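Side-chain contacts in VP1 (Merkel cell polyomavirus, PDB 4FMH), which builds the pentamers of the icosahedral viral capsid and binds sialylated receptor glycans during attachment to host cells: residues K173-P176 with K177-G180; G193-I197 with E198-P202. All coordinates share one frame; numbering follows the deposited sequence.

Contact 1: residues K173-P176 with K177-G180; sequences KMTP and KNQG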
loop_
_atom_site.group_PDB
_atom_site.type_symbol
_atom_site.label_atom_id
_atom_site.label_comp_id
_atom_site.label_asym_id
_atom_site.label_seq_id
_atom_site.Cartn_x
_atom_site.Cartn_y
_atom_site.Cartn_z
ATOM N N LYS B 173 -31.813 25.252 -13.276
ATOM C CA LYS B 173 -30.975 25.136 -12.077
ATOM C C LYS B 173 -30.943 23.714 -11.512
ATOM O O LYS B 173 -31.925 22.972 -11.617
ATOM C CB LYS B 173 -31.453 26.109 -10.996
ATOM C CG LYS B 173 -31.334 27.573 -11.376
ATOM C CD LYS B 173 -31.977 28.470 -10.329
ATOM C CE LYS B 173 -32.287 29.849 -10.907
ATOM N NZ LYS B 173 -32.880 30.757 -9.887
ATOM N N MET B 174 -29.811 23.341 -10.918
ATOM C CA MET B 174 -29.701 22.070 -10.201
ATOM C C MET B 174 -30.669 22.020 -9.018
ATOM O O MET B 174 -31.078 23.064 -8.492
ATOM C CB MET B 174 -28.278 21.856 -9.686
ATOM C CG MET B 174 -27.224 21.598 -10.751
ATOM S SD MET B 174 -25.663 21.156 -9.969
ATOM C CE MET B 174 -24.982 22.761 -9.553
ATOM N N THR B 175 -31.038 20.803 -8.621
ATOM C CA THR B 175 -31.858 20.553 -7.438
ATOM C C THR B 175 -31.073 19.581 -6.528
ATOM O O THR B 175 -30.039 19.054 -6.947
ATOM C CB THR B 175 -33.242 19.955 -7.804
ATOM O OG1 THR B 175 -33.056 18.719 -8.500
ATOM C CG2 THR B 175 -34.088 20.931 -8.661
ATOM N N PRO B 176 -31.546 19.344 -5.286
ATOM C CA PRO B 176 -30.765 18.463 -4.406
ATOM C C PRO B 176 -30.411 17.086 -4.987
ATOM O O PRO B 176 -29.395 16.508 -4.602
ATOM C CB PRO B 176 -31.666 18.313 -3.181
ATOM C CG PRO B 176 -32.404 19.625 -3.120
ATOM C CD PRO B 176 -32.686 19.952 -4.571
ATOM N N LYS B 177 -31.214 16.582 -5.922
ATOM C CA LYS B 177 -30.947 15.267 -6.521
ATOM C C LYS B 177 -29.601 15.181 -7.248
ATOM O O LYS B 177 -29.078 14.086 -7.459
ATOM C CB LYS B 177 -32.093 14.820 -7.436
ATOM C CG LYS B 177 -32.206 15.575 -8.751
ATOM C CD LYS B 177 -33.177 14.882 -9.717
ATOM C CE LYS B 177 -34.613 14.949 -9.232
ATOM N NZ LYS B 177 -35.500 14.042 -10.013
ATOM N N ASN B 178 -29.045 16.335 -7.617
ATOM C CA ASN B 178 -27.745 16.393 -8.293
ATOM C C ASN B 178 -26.556 16.248 -7.351
ATOM O O ASN B 178 -25.395 16.282 -7.781
ATOM C CB ASN B 178 -27.627 17.670 -9.122
ATOM C CG ASN B 178 -28.654 17.730 -10.208
ATOM O OD1 ASN B 178 -29.478 18.641 -10.241
ATOM N ND2 ASN B 178 -28.635 16.740 -11.098
ATOM N N GLN B 179 -26.855 16.084 -6.067
ATOM C CA GLN B 179 -25.850 15.632 -5.116
ATOM C C GLN B 179 -25.752 14.097 -5.145
ATOM O O GLN B 179 -24.788 13.518 -4.644
ATOM C CB GLN B 179 -26.149 16.176 -3.711
ATOM C CG GLN B 179 -25.624 17.593 -3.502
ATOM C CD GLN B 179 -26.241 18.324 -2.307
ATOM O OE1 GLN B 179 -26.257 19.554 -2.271
ATOM N NE2 GLN B 179 -26.734 17.573 -1.330
ATOM N N GLY B 180 -26.760 13.459 -5.738
ATOM C CA GLY B 180 -26.750 12.020 -6.015
ATOM C C GLY B 180 -26.729 11.782 -7.517
ATOM O O GLY B 180 -26.436 12.697 -8.292
HETATM O O HOH W 1 -34.433 17.206 -5.930
HETATM O O HOH W 2 -32.059 18.660 -10.993
#
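Thr175 and Asn178 meet at the start of a short 3-10 turn, a local contact in the loop between helix 166-170 and strand 186-189. Two bonds link the pair in opposite directions. Asn178 N donates to Thr175 O (3.0 Å), and Thr175 N donates back to the side-chain OD1 of Asn178 (3.1 Å). The second bond is fairly straight, and its donor lies in the plane of the amide carbonyl. Asn178 CG lies anti to its own carbonyl carbon (chi1 -62°), which turns OD1 back toward Thr175. The next turn bond runs from Gln179 N to Pro176 O (3.0 Å). A third, from Gly180 N to Lys177 O, continues the 3-10 spacing.

Water reinforces the same junction. Water 2 donates to Asn178 OD1 (2.7 Å) and is hydrogen-bonded to Thr175 OG1 (2.7 Å). OD1 is thus gripped by both a peptide N-H and a water. Thr175 OG1 stands between its backbone N and carbonyl carbon (chi1 59°). There it touches Lys177 CG at 3.3 Å, and the two side chains lie side by side, pointing the same way. On the other side of the amide, Met174 crosses Asn178 at an angle, with CB 3.5 Å from OD1 and SD 4.1 Å from Asn178 CB.

The amide nitrogen of Asn178 bonds to Asp182, which helps fix the flip of the group. Gln179 reaches Tyr151 in its own chain and Tyr46 and Asn44 of the second subunit. Met174 packs on Ile166 and Asn178 on Ile166 and Leu170, so the turn lies against helix 166-170.

Contact 2: residues G193-I197 with E198-P202; sequences GNYPI and EVWCP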
loop_
_atom_site.group_PDB
_atom_site.type_symbol
_atom_site.label_atom_id
_atom_site.label_comp_id
_atom_site.label_asym_id
_atom_site.label_seq_id
_atom_site.Cartn_x
_atom_site.Cartn_y
_atom_site.Cartn_z
ATOM N N GLY B 193 -10.853 21.150 -21.946
ATOM C CA GLY B 193 -10.832 22.200 -20.931
ATOM C C GLY B 193 -12.146 22.899 -20.626
ATOM O O GLY B 193 -12.134 24.036 -20.152
ATOM N N ASN B 194 -13.274 22.227 -20.870
ATOM C CA ASN B 194 -14.596 22.818 -20.615
ATOM C C ASN B 194 -15.564 22.028 -19.735
ATOM O O ASN B 194 -16.647 22.520 -19.400
ATOM C CB ASN B 194 -15.286 23.184 -21.931
ATOM C CG ASN B 194 -15.189 24.657 -22.238
ATOM O OD1 ASN B 194 -16.007 25.458 -21.771
ATOM N ND2 ASN B 194 -14.183 25.032 -23.027
ATOM N N TYR B 195 -15.184 20.811 -19.363
ATOM C CA TYR B 195 -16.021 19.993 -18.508
ATOM C C TYR B 195 -15.304 19.846 -17.171
ATOM O O TYR B 195 -14.297 19.141 -17.096
ATOM C CB TYR B 195 -16.276 18.627 -19.155
ATOM C CG TYR B 195 -17.220 18.694 -20.338
ATOM C CD1 TYR B 195 -16.743 18.940 -21.625
ATOM C CD2 TYR B 195 -18.590 18.516 -20.164
ATOM C CE1 TYR B 195 -17.614 19.007 -22.716
ATOM C CE2 TYR B 195 -19.472 18.580 -21.243
ATOM C CZ TYR B 195 -18.974 18.828 -22.514
ATOM O OH TYR B 195 -19.839 18.893 -23.581
ATOM N N PRO B 196 -15.789 20.550 -16.123
ATOM C CA PRO B 196 -15.077 20.506 -14.839
ATOM C C PRO B 196 -15.082 19.118 -14.209
ATOM O O PRO B 196 -16.104 18.427 -14.192
ATOM C CB PRO B 196 -15.848 21.496 -13.957
ATOM C CG PRO B 196 -16.552 22.423 -14.939
ATOM C CD PRO B 196 -16.911 21.507 -16.095
ATOM N N ILE B 197 -13.921 18.734 -13.699
ATOM C CA ILE B 197 -13.741 17.476 -13.005
ATOM C C ILE B 197 -14.670 17.349 -11.785
ATOM O O ILE B 197 -15.240 16.275 -11.549
ATOM C CB ILE B 197 -12.259 17.299 -12.622
ATOM C CG1 ILE B 197 -11.405 17.186 -13.898
ATOM C CG2 ILE B 197 -12.058 16.094 -11.684
ATOM C CD1 ILE B 197 -9.916 17.502 -13.685
ATOM N N GLU B 198 -14.847 18.441 -11.033
ATOM C CA GLU B 198 -15.678 18.401 -9.822
ATOM C C GLU B 198 -17.177 18.278 -10.130
ATOM O O GLU B 198 -17.997 18.104 -9.224
ATOM C CB GLU B 198 -15.404 19.611 -8.914
ATOM C CG GLU B 198 -16.098 20.917 -9.351
ATOM C CD GLU B 198 -15.969 22.016 -8.297
ATOM O OE1 GLU B 198 -14.844 22.228 -7.799
ATOM O OE2 GLU B 198 -16.986 22.667 -7.969
ATOM N N VAL B 199 -17.530 18.364 -11.409
ATOM C CA VAL B 199 -18.924 18.240 -11.818
ATOM C C VAL B 199 -19.201 16.907 -12.523
ATOM O O VAL B 199 -20.282 16.339 -12.369
ATOM C CB VAL B 199 -19.349 19.400 -12.751
ATOM C CG1 VAL B 199 -20.777 19.191 -13.246
ATOM C CG2 VAL B 199 -19.215 20.741 -12.042
ATOM N N TRP B 200 -18.226 16.432 -13.299
ATOM C CA TRP B 200 -18.434 15.321 -14.242
ATOM C C TRP B 200 -17.507 14.145 -13.977
ATOM O O TRP B 200 -16.301 14.322 -13.760
ATOM C CB TRP B 200 -18.194 15.792 -15.679
ATOM C CG TRP B 200 -19.077 16.910 -16.138
ATOM C CD1 TRP B 200 -18.722 18.213 -16.311
ATOM C CD2 TRP B 200 -20.464 16.819 -16.493
ATOM N NE1 TRP B 200 -19.802 18.947 -16.741
ATOM C CE2 TRP B 200 -20.882 18.115 -16.871
ATOM C CE3 TRP B 200 -21.391 15.767 -16.534
ATOM C CZ2 TRP B 200 -22.193 18.392 -17.288
ATOM C CZ3 TRP B 200 -22.695 16.044 -16.938
ATOM C CH2 TRP B 200 -23.082 17.350 -17.305
ATOM N N CYS B 201 -18.075 12.943 -14.018
ATOM C CA CYS B 201 -17.302 11.718 -13.901
ATOM C C CYS B 201 -17.684 10.796 -15.060
ATOM O O CYS B 201 -18.734 11.000 -15.676
ATOM C CB CYS B 201 -17.573 11.049 -12.552
ATOM S SG CYS B 201 -19.273 10.462 -12.318
ATOM N N PRO B 202 -16.843 9.789 -15.373
ATOM C CA PRO B 202 -17.223 8.856 -16.439
ATOM C C PRO B 202 -18.515 8.120 -16.083
ATOM O O PRO B 202 -18.686 7.718 -14.933
ATOM C CB PRO B 202 -16.046 7.868 -16.483
ATOM C CG PRO B 202 -14.908 8.587 -15.834
ATOM C CD PRO B 202 -15.540 9.438 -14.778
#
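A tight turn, type I by its backbone angles, carries the chain from Pro196 to Val199 and straight into strand 200-202, in the three-stranded antiparallel sheet. Pro196 O is its focus. It accepts from Val199 N (3.1 Å) and from Trp200 N (3.0 Å), so one carbonyl ties down two successive amides. The bond from Trp200 N arrives nearly along the C=O axis. That from Val199 N comes from well above the carbonyl plane.

The turn brings two aromatic rings together. Tyr195 points an edge at the face of Trp200 in a T-shaped pair, with planes at 69° and 5.3 Å between the centroid of the tyrosine ring and that of the indole five-membered ring. The touching atom is Tyr195 CD2, 3.7 Å from Trp200 NE1. Val199 CG1 covers the opposite face of the indole, toward its rim. Pro196 lies beside the tryptophan, with CD 3.8 Å from Trp200 CD1, and its ring nitrogen sits at the indole edge, in plane. Trp200 CG is anti to its carbonyl carbon (chi1 -60°), which leads the indole back along the turn to meet these residues. On the side of the indole away from Tyr195, Pro196 CB touches Val199 CG2 at 3.9 Å.

The polar ends of both rings have partners: Trp200 NE1 bonds to Ile164 O and Tyr195 OH to Asp190. Ile197 O and Trp200 O lie 3.1 Å apart. Ser105 OG of the second subunit is within hydrogen-bonding distance of both, so its single proton is probably shared or alternates between them. Tyr70 OH also bonds to Trp200 O. Both rings pack on Leu144 of strand 142-146 and on Ala187 of strand 186-189, while Ile197 touches Tyr132 of strand 131-138.

Contact 2 is fully buried near the centre of the chain, whereas contact 1 is partly exposed and its centre lies about 23 Å from that of the chain. The two are in series along the chain, with centres about 16 Å apart and no direct touch. Strand 186-189 lies between them in sequence. Tyr155 joins their surroundings: it packs on Met174 of contact 1 and on Val199 of contact 2, and also bonds to Glu198. Chemistry follows place. Contact 1 is a polar turn, with a side-chain amide and water in its bonding. Contact 2 relies on packed rings and a doubly used carbonyl. Both also meet the second subunit, so each contributes to the pentamer interface.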